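Local structure of UBP3-associated protein BRE5 (Saccharomyces cerevisiae, 2QIY) at residues T44-Q49 against D142-I147; L105-G110 against C123-L128. The protein acts with the ubiquitin protease UBP3 in de-ubiquitination that affects the ubiquitination of sec23; this chain is its N-terminal NTF2-like domain. All blocks are in the same frame, centred on the assembly; numbering follows the deposited sequence.

Overall arrangement
Both contacts lie in one mixed beta sheet of the NTF2-like domain, with centres about 12 Å apart. Contact 1 pairs strand 41-46 with strand 137-147 in parallel. Contact 2 pairs strands 103-114 and 120-130, an antiparallel hairpin. Strands 120-130 and 137-147 are neighbours, so the contacts are joined by backbone. Ile-143 O lies 2.8 Å from Thr-125 N, and Arg-145 N lies 2.9 Å from Cys-123 O; both are probable hydrogen bonds. One face, with Ile-143, Thr-125 and Met-107, meets the second subunit. The other carries Phe-126 and Ile-106, which pack on helix 11-28. Both contacts thus touch the second subunit.

Contact 1 of 2, residues T44-Q49 against D142-I147; sequences THTNYQ and DIIRFI
Thr-44 and Ile-143 form a parallel beta bridge in the NTF2-like sheet, with their CA atoms 4.6 Å apart. Two backbone hydrogen bonds hold it. Thr-44 N donates to Asp-142 O at 2.7 Å. Ile-144 N donates to Thr-44 O at 3.0 Å. The two segments share this single bridge, and their strand axes make an angle of 45°.

Water 1 adds a polar bridge. It hydrogen-bonds Thr-44 O, Asp-142 OD1 and His-45 ND1, the last at 2.8 Å. Asp-142 OD2 is bonded by the hydroxyls of Tyr-37 and Tyr-22. The Thr-44 hydroxyl turns to Gln-95 of the second subunit, which also bonds Asp-142 O.

Van der Waals contacts continue along the strand. Ile-144 CG2 sits between its own backbone N and carbonyl carbon, because CG1 is anti to N (chi1 -168°). This methyl reaches across to the backbone, 3.7 Å from Thr-46 N. It meets the His-45 ring obliquely. Phe-146 closes the far end. Its ring presents its edge to Thr-46 OG1, which lies near the ring plane, 3.3 Å from CZ. The two side chains cross at about a right angle. Ile-144 CG1 lies over one face of the same ring, offset toward its rim. Thr-62 of the adjoining strand and Trp-114 add to this packing.

Beyond the pairing, the chain turns away. Asn-47 OD1 accepts from Gln-49 N in an Asx turn.

The chemistry implies a buried junction with two characters. Near Asp-142, water and tyrosine hydroxyls satisfy the carboxylate, and its charge would probably favour a proton on the nearby imidazole. Toward Phe-146 the two segments meet through side chains.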
ATOM      1  N   THR A  44       8.386  -8.990   1.680  1.00 20.55           N
ATOM      2  CA  THR A  44       7.859  -9.423   0.367  1.00 20.95           C
ATOM      3  C   THR A  44       8.453  -8.426  -0.590  1.00 21.06           C
ATOM      4  O   THR A  44       8.101  -7.242  -0.562  1.00 21.76           O
ATOM      5  CB  THR A  44       6.319  -9.377   0.378  1.00 21.04           C
ATOM      6  OG1 THR A  44       5.853 -10.361   1.290  1.00 21.23           O
ATOM      7  CG2 THR A  44       5.748  -9.689  -1.017  1.00 21.66           C
ATOM      8  N   HIS A  45       9.396  -8.876  -1.422  1.00 21.71           N
ATOM      9  CA  HIS A  45      10.224  -7.940  -2.189  1.00 20.92           C
ATOM     10  C   HIS A  45      10.305  -8.304  -3.673  1.00 21.07           C
ATOM     11  O   HIS A  45      10.074  -9.433  -4.058  1.00 19.72           O
ATOM     12  CB  HIS A  45      11.638  -7.871  -1.578  1.00 22.23           C
ATOM     13  CG  HIS A  45      12.372  -6.597  -1.874  1.00 23.89           C
ATOM     14  ND1 HIS A  45      12.069  -5.408  -1.243  1.00 23.35           N
ATOM     15  CD2 HIS A  45      13.404  -6.331  -2.707  1.00 23.54           C
ATOM     16  CE1 HIS A  45      12.872  -4.455  -1.692  1.00 23.13           C
ATOM     17  NE2 HIS A  45      13.709  -4.991  -2.565  1.00 22.58           N
ATOM     18  N   THR A  46      10.674  -7.325  -4.480  1.00 20.33           N
ATOM     19  CA  THR A  46      10.976  -7.514  -5.901  1.00 21.28           C
ATOM     20  C   THR A  46      11.762  -8.805  -6.154  1.00 20.63           C
ATOM     21  O   THR A  46      12.839  -8.975  -5.584  1.00 20.74           O
ATOM     22  CB  THR A  46      11.811  -6.350  -6.350  1.00 21.33           C
ATOM     23  OG1 THR A  46      11.125  -5.143  -5.937  1.00 25.12           O
ATOM     24  CG2 THR A  46      11.995  -6.378  -7.900  1.00 23.08           C
ATOM     25  N   ASN A  47      11.226  -9.691  -6.997  1.00 20.30           N
ATOM     26  CA  ASN A  47      11.897 -10.958  -7.214  1.00 21.10           C
ATOM     27  C   ASN A  47      12.963 -10.825  -8.291  1.00 20.74           C
ATOM     28  O   ASN A  47      12.719 -11.095  -9.477  1.00 21.48           O
ATOM     29  CB  ASN A  47      10.928 -12.074  -7.586  1.00 20.50           C
ATOM     30  CG  ASN A  47      11.628 -13.423  -7.651  1.00 22.69           C
ATOM     31  OD1 ASN A  47      12.825 -13.533  -7.342  1.00 22.15           O
ATOM     32  ND2 ASN A  47      10.892 -14.450  -8.064  1.00 23.72           N
ATOM     33  N   TYR A  48      14.136 -10.390  -7.854  1.00 21.61           N
ATOM     34  CA  TYR A  48      15.240 -10.192  -8.766  1.00 22.58           C
ATOM     35  C   TYR A  48      15.683 -11.475  -9.480  1.00 23.51           C
ATOM     36  O   TYR A  48      16.328 -11.392 -10.517  1.00 25.21           O
ATOM     37  CB  TYR A  48      16.412  -9.617  -8.015  1.00 22.63           C
ATOM     38  CG  TYR A  48      16.228  -8.211  -7.503  1.00 22.62           C
ATOM     39  CD1 TYR A  48      16.218  -7.954  -6.149  1.00 22.33           C
ATOM     40  CD2 TYR A  48      16.129  -7.130  -8.385  1.00 24.62           C
ATOM     41  CE1 TYR A  48      16.084  -6.650  -5.648  1.00 21.98           C
ATOM     42  CE2 TYR A  48      15.992  -5.829  -7.910  1.00 24.38           C
ATOM     43  CZ  TYR A  48      15.980  -5.597  -6.550  1.00 23.88           C
ATOM     44  OH  TYR A  48      15.878  -4.291  -6.115  1.00 24.04           O
ATOM     45  N   GLN A  49      15.334 -12.633  -8.910  1.00 24.42           N
ATOM     46  CA  GLN A  49      15.710 -13.955  -9.446  1.00 25.49           C
ATOM     47  C   GLN A  49      14.784 -14.428 -10.566  1.00 26.02           C
ATOM     48  O   GLN A  49      15.091 -15.412 -11.263  1.00 25.66           O
ATOM     49  CB  GLN A  49      15.702 -14.977  -8.296  1.00 25.78           C
ATOM     50  CG  GLN A  49      17.042 -15.162  -7.603  1.00 27.07           C
ATOM     51  CD  GLN A  49      17.560 -13.882  -7.043  1.00 28.52           C
ATOM     52  OE1 GLN A  49      17.152 -13.454  -5.954  1.00 28.87           O
ATOM     53  NE2 GLN A  49      18.423 -13.210  -7.814  1.00 26.31           N
ATOM     54  N   ASP A 142       7.620  -5.599   5.650  1.00 19.81           N
ATOM     55  CA  ASP A 142       8.028  -4.817   4.490  1.00 20.35           C
ATOM     56  C   ASP A 142       7.444  -5.508   3.269  1.00 20.33           C
ATOM     57  O   ASP A 142       7.878  -6.603   2.938  1.00 20.16           O
ATOM     58  CB  ASP A 142       9.557  -4.826   4.442  1.00 20.53           C
ATOM     59  CG  ASP A 142      10.124  -4.063   3.259  1.00 22.10           C
ATOM     60  OD1 ASP A 142       9.362  -3.655   2.361  1.00 22.40           O
ATOM     61  OD2 ASP A 142      11.368  -3.870   3.257  1.00 23.89           O
ATOM     62  N   ILE A 143       6.439  -4.882   2.639  1.00 19.78           N
ATOM     63  CA  ILE A 143       5.763  -5.475   1.461  1.00 20.30           C
ATOM     64  C   ILE A 143       5.775  -4.463   0.334  1.00 19.69           C
ATOM     65  O   ILE A 143       5.357  -3.308   0.526  1.00 20.20           O
ATOM     66  CB  ILE A 143       4.263  -5.789   1.701  1.00 19.88           C
ATOM     67  CG1 ILE A 143       4.047  -6.729   2.900  1.00 21.92           C
ATOM     68  CG2 ILE A 143       3.611  -6.319   0.359  1.00 20.40           C
ATOM     69  CD1 ILE A 143       2.546  -6.871   3.261  1.00 21.78           C
ATOM     70  N   ILE A 144       6.277  -4.856  -0.844  1.00 20.21           N
ATOM     71  CA  ILE A 144       6.100  -4.023  -2.035  1.00 20.39           C
ATOM     72  C   ILE A 144       5.133  -4.696  -3.025  1.00 21.53           C
ATOM     73  O   ILE A 144       5.127  -5.922  -3.179  1.00 21.15           O
ATOM     74  CB  ILE A 144       7.461  -3.685  -2.704  1.00 20.28           C
ATOM     75  CG1 ILE A 144       7.306  -2.586  -3.773  1.00 20.84           C
ATOM     76  CG2 ILE A 144       8.156  -4.962  -3.266  1.00 20.94           C
ATOM     77  CD1 ILE A 144       8.676  -1.969  -4.183  1.00 22.49           C
ATOM     78  N   ARG A 145       4.320  -3.871  -3.680  1.00 20.50           N
ATOM     79  CA  ARG A 145       3.428  -4.359  -4.714  1.00 21.54           C
ATOM     80  C   ARG A 145       3.568  -3.412  -5.909  1.00 21.18           C
ATOM     81  O   ARG A 145       3.417  -2.188  -5.769  1.00 21.39           O
ATOM     82  CB  ARG A 145       1.966  -4.401  -4.212  1.00 20.98           C
ATOM     83  CG  ARG A 145       0.913  -4.464  -5.350  1.00 21.39           C
ATOM     84  CD  ARG A 145       0.987  -5.721  -6.217  1.00 21.64           C
ATOM     85  NE  ARG A 145       0.813  -6.966  -5.447  1.00 22.65           N
ATOM     86  CZ  ARG A 145       0.692  -8.180  -6.000  1.00 23.90           C
ATOM     87  NH1 ARG A 145       0.690  -8.329  -7.339  1.00 25.46           N
ATOM     88  NH2 ARG A 145       0.517  -9.255  -5.230  1.00 25.91           N
ATOM     89  N   PHE A 146       3.874  -3.965  -7.077  1.00 21.35           N
ATOM     90  CA  PHE A 146       3.888  -3.170  -8.304  1.00 21.79           C
ATOM     91  C   PHE A 146       2.502  -3.086  -8.914  1.00 23.47           C
ATOM     92  O   PHE A 146       1.739  -4.051  -8.906  1.00 23.71           O
ATOM     93  CB  PHE A 146       4.949  -3.714  -9.281  1.00 22.55           C
ATOM     94  CG  PHE A 146       6.320  -3.608  -8.721  1.00 20.56           C
ATOM     95  CD1 PHE A 146       7.020  -2.391  -8.797  1.00 21.68           C
ATOM     96  CD2 PHE A 146       6.911  -4.680  -8.058  1.00 21.99           C
ATOM     97  CE1 PHE A 146       8.289  -2.280  -8.229  1.00 21.42           C
ATOM     98  CE2 PHE A 146       8.183  -4.581  -7.481  1.00 22.92           C
ATOM     99  CZ  PHE A 146       8.887  -3.366  -7.570  1.00 22.31           C
ATOM    100  N   ILE A 147       2.183  -1.899  -9.405  1.00 24.64           N
ATOM    101  CA  ILE A 147       0.844  -1.536  -9.843  1.00 27.72           C
ATOM    102  C   ILE A 147       0.934  -1.235 -11.337  1.00 28.34           C
ATOM    103  O   ILE A 147       1.785  -0.476 -11.762  1.00 27.90           O
ATOM    104  CB  ILE A 147       0.338  -0.299  -9.022  1.00 27.49           C
ATOM    105  CG1 ILE A 147       0.384  -0.625  -7.502  1.00 30.56           C
ATOM    106  CG2 ILE A 147      -1.080   0.112  -9.449  1.00 30.09           C
ATOM    107  CD1 ILE A 147      -0.122   0.485  -6.566  1.00 30.96           C
TER
HETATM  108  O   HOH W   1       9.620  -5.025   0.043  1.00 18.53           O

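Contact 2 of 2, residues L105-G110 against C123-L128; sequences LIMATG and CQTFIL
Leu-105 and Ile-127 meet in the apolar centre of an antiparallel beta hairpin within the NTF2-like sheet. Leu-105 CD2 presses on Ile-127 CD1 at 3.4 Å, tighter than usual. Ile-127 chi2 of -70° folds CD1 back over Leu-105. The same CD2 touches Thr-125 CG2. With CG2 anti to N (chi1 -69°), this methyl faces Leu-105 and OG1 faces Met-107. Met-107 lies alongside Thr-125, pointing the same way, with CG 3.4 Å from OG1. This hydroxyl is buried and has no hydrogen-bond partner in the model. Met-107 packs on Thr-125 of the second subunit, and Thr-125 on its Met-107, so this face is part of the dimer interface. A glycine in place of Thr-125 would probably open a gap beside Leu-105 CD2 and Met-107 CG.

On the other face, Ile-106 CD1 meets Leu-128 CD1 at 3.7 Å. Phe-126 lies across from Ile-106, CB to CB 4.3 Å, and packs edge-to-face with Phe-18 and Tyr-22 of helix 11-28.

Four backbone hydrogen bonds join the strands, two at each hydrogen-bonded pair. Ile-106 N donates to Phe-126 O and Phe-126 N to Ile-106 O, both at 2.9 Å. Ala-108 N likewise reaches Gln-124 O at 2.8 Å.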
ATOM      1  N   LEU A 105       2.811   2.102  11.333  1.00 20.84           N
ATOM      2  CA  LEU A 105       2.443   1.615   9.994  1.00 21.60           C
ATOM      3  C   LEU A 105       2.732   2.716   9.000  1.00 21.50           C
ATOM      4  O   LEU A 105       2.230   3.830   9.161  1.00 21.49           O
ATOM      5  CB  LEU A 105       0.928   1.350   9.965  1.00 21.86           C
ATOM      6  CG  LEU A 105       0.219   0.371   9.001  1.00 26.48           C
ATOM      7  CD1 LEU A 105      -1.238   0.741   8.633  1.00 23.68           C
ATOM      8  CD2 LEU A 105       1.033  -0.222   7.832  1.00 22.91           C
ATOM      9  N   ILE A 106       3.543   2.415   7.976  1.00 21.22           N
ATOM     10  CA  ILE A 106       3.882   3.382   6.952  1.00 22.04           C
ATOM     11  C   ILE A 106       3.487   2.844   5.569  1.00 22.43           C
ATOM     12  O   ILE A 106       3.772   1.699   5.244  1.00 22.63           O
ATOM     13  CB  ILE A 106       5.411   3.718   6.953  1.00 21.80           C
ATOM     14  CG1 ILE A 106       5.860   4.200   8.330  1.00 22.24           C
ATOM     15  CG2 ILE A 106       5.738   4.751   5.871  1.00 22.53           C
ATOM     16  CD1 ILE A 106       7.406   4.401   8.459  1.00 24.04           C
ATOM     17  N   MET A 107       2.844   3.666   4.753  1.00 22.80           N
ATOM     18  CA  MET A 107       2.679   3.277   3.342  1.00 24.47           C
ATOM     19  C   MET A 107       3.299   4.329   2.452  1.00 23.01           C
ATOM     20  O   MET A 107       3.054   5.528   2.650  1.00 22.38           O
ATOM     21  CB  MET A 107       1.216   3.204   2.945  1.00 24.50           C
ATOM     22  CG  MET A 107       0.409   2.137   3.540  1.00 29.77           C
ATOM     23  SD  MET A 107      -1.251   2.440   2.881  1.00 34.45           S
ATOM     24  CE  MET A 107      -1.037   1.881   1.222  1.00 26.96           C
ATOM     25  N   ALA A 108       4.079   3.890   1.463  1.00 22.79           N
ATOM     26  CA  ALA A 108       4.714   4.805   0.525  1.00 23.31           C
ATOM     27  C   ALA A 108       4.268   4.438  -0.881  1.00 22.46           C
ATOM     28  O   ALA A 108       4.008   3.262  -1.166  1.00 23.62           O
ATOM     29  CB  ALA A 108       6.201   4.679   0.640  1.00 23.68           C
ATOM     30  N   THR A 109       4.149   5.413  -1.773  1.00 21.78           N
ATOM     31  CA  THR A 109       3.898   5.032  -3.172  1.00 21.15           C
ATOM     32  C   THR A 109       4.793   5.883  -4.019  1.00 21.84           C
ATOM     33  O   THR A 109       5.200   6.983  -3.606  1.00 21.39           O
ATOM     34  CB  THR A 109       2.431   5.254  -3.670  1.00 21.33           C
ATOM     35  OG1 THR A 109       2.194   6.654  -3.929  1.00 20.86           O
ATOM     36  CG2 THR A 109       1.401   4.737  -2.672  1.00 20.88           C
ATOM     37  N   GLY A 110       5.065   5.412  -5.226  1.00 20.67           N
ATOM     38  CA  GLY A 110       5.944   6.177  -6.112  1.00 19.18           C
ATOM     39  C   GLY A 110       6.205   5.414  -7.383  1.00 20.54           C
ATOM     40  O   GLY A 110       5.428   4.522  -7.750  1.00 20.42           O
ATOM     41  N   CYS A 123       3.551   0.485  -4.553  1.00 21.75           N
ATOM     42  CA  CYS A 123       3.205   0.853  -3.200  1.00 24.46           C
ATOM     43  C   CYS A 123       3.996  -0.060  -2.266  1.00 22.86           C
ATOM     44  O   CYS A 123       4.178  -1.263  -2.524  1.00 22.15           O
ATOM     45  CB  CYS A 123       1.719   0.703  -3.005  1.00 25.46           C
ATOM     46  SG  CYS A 123       0.974  -0.833  -3.432  1.00 41.99           S
ATOM     47  N   GLN A 124       4.540   0.516  -1.211  1.00 22.05           N
ATOM     48  CA  GLN A 124       5.347  -0.286  -0.294  1.00 22.52           C
ATOM     49  C   GLN A 124       4.893   0.035   1.121  1.00 22.76           C
ATOM     50  O   GLN A 124       4.756   1.210   1.474  1.00 22.90           O
ATOM     51  CB  GLN A 124       6.859  -0.016  -0.458  1.00 22.94           C
ATOM     52  CG  GLN A 124       7.758  -0.960   0.399  1.00 23.17           C
ATOM     53  CD  GLN A 124       9.226  -1.012  -0.049  1.00 23.84           C
ATOM     54  OE1 GLN A 124      10.033  -1.793   0.495  1.00 27.25           O
ATOM     55  NE2 GLN A 124       9.578  -0.203  -1.030  1.00 23.56           N
ATOM     56  N   THR A 125       4.685  -1.006   1.931  1.00 21.95           N
ATOM     57  CA  THR A 125       4.192  -0.809   3.286  1.00 22.54           C
ATOM     58  C   THR A 125       5.176  -1.388   4.274  1.00 21.56           C
ATOM     59  O   THR A 125       5.730  -2.456   4.032  1.00 21.29           O
ATOM     60  CB  THR A 125       2.820  -1.489   3.443  1.00 23.30           C
ATOM     61  OG1 THR A 125       1.885  -0.744   2.653  1.00 26.50           O
ATOM     62  CG2 THR A 125       2.368  -1.460   4.854  1.00 24.81           C
ATOM     63  N   PHE A 126       5.381  -0.677   5.376  1.00 19.95           N
ATOM     64  CA  PHE A 126       6.276  -1.107   6.462  1.00 20.47           C
ATOM     65  C   PHE A 126       5.575  -1.066   7.802  1.00 20.90           C
ATOM     66  O   PHE A 126       4.672  -0.237   8.023  1.00 20.45           O
ATOM     67  CB  PHE A 126       7.418  -0.111   6.597  1.00 20.90           C
ATOM     68  CG  PHE A 126       8.206   0.092   5.339  1.00 20.80           C
ATOM     69  CD1 PHE A 126       7.802   1.055   4.401  1.00 22.72           C
ATOM     70  CD2 PHE A 126       9.380  -0.648   5.105  1.00 21.32           C
ATOM     71  CE1 PHE A 126       8.550   1.259   3.241  1.00 23.79           C
ATOM     72  CE2 PHE A 126      10.141  -0.416   3.952  1.00 21.84           C
ATOM     73  CZ  PHE A 126       9.710   0.532   3.027  1.00 21.87           C
ATOM     74  N   ILE A 127       6.013  -1.932   8.715  1.00 20.05           N
ATOM     75  CA  ILE A 127       5.665  -1.785  10.132  1.00 20.76           C
ATOM     76  C   ILE A 127       6.969  -1.677  10.919  1.00 20.77           C
ATOM     77  O   ILE A 127       7.871  -2.508  10.745  1.00 20.59           O
ATOM     78  CB  ILE A 127       4.810  -2.954  10.686  1.00 20.49           C
ATOM     79  CG1 ILE A 127       3.469  -2.994   9.968  1.00 23.16           C
ATOM     80  CG2 ILE A 127       4.570  -2.766  12.210  1.00 21.92           C
ATOM     81  CD1 ILE A 127       2.609  -1.865  10.316  1.00 32.28           C
ATOM     82  N   LEU A 128       7.062  -0.626  11.723  1.00 20.49           N
ATOM     83  CA  LEU A 128       8.215  -0.349  12.583  1.00 20.59           C
ATOM     84  C   LEU A 128       7.834  -0.624  14.031  1.00 21.32           C
ATOM     85  O   LEU A 128       6.832  -0.103  14.540  1.00 21.14           O
ATOM     86  CB  LEU A 128       8.662   1.112  12.454  1.00 21.06           C
ATOM     87  CG  LEU A 128       8.918   1.641  11.040  1.00 23.09           C
ATOM     88  CD1 LEU A 128       9.565   3.006  11.158  1.00 24.27           C
ATOM     89  CD2 LEU A 128       9.808   0.682  10.255  1.00 25.25           C
TER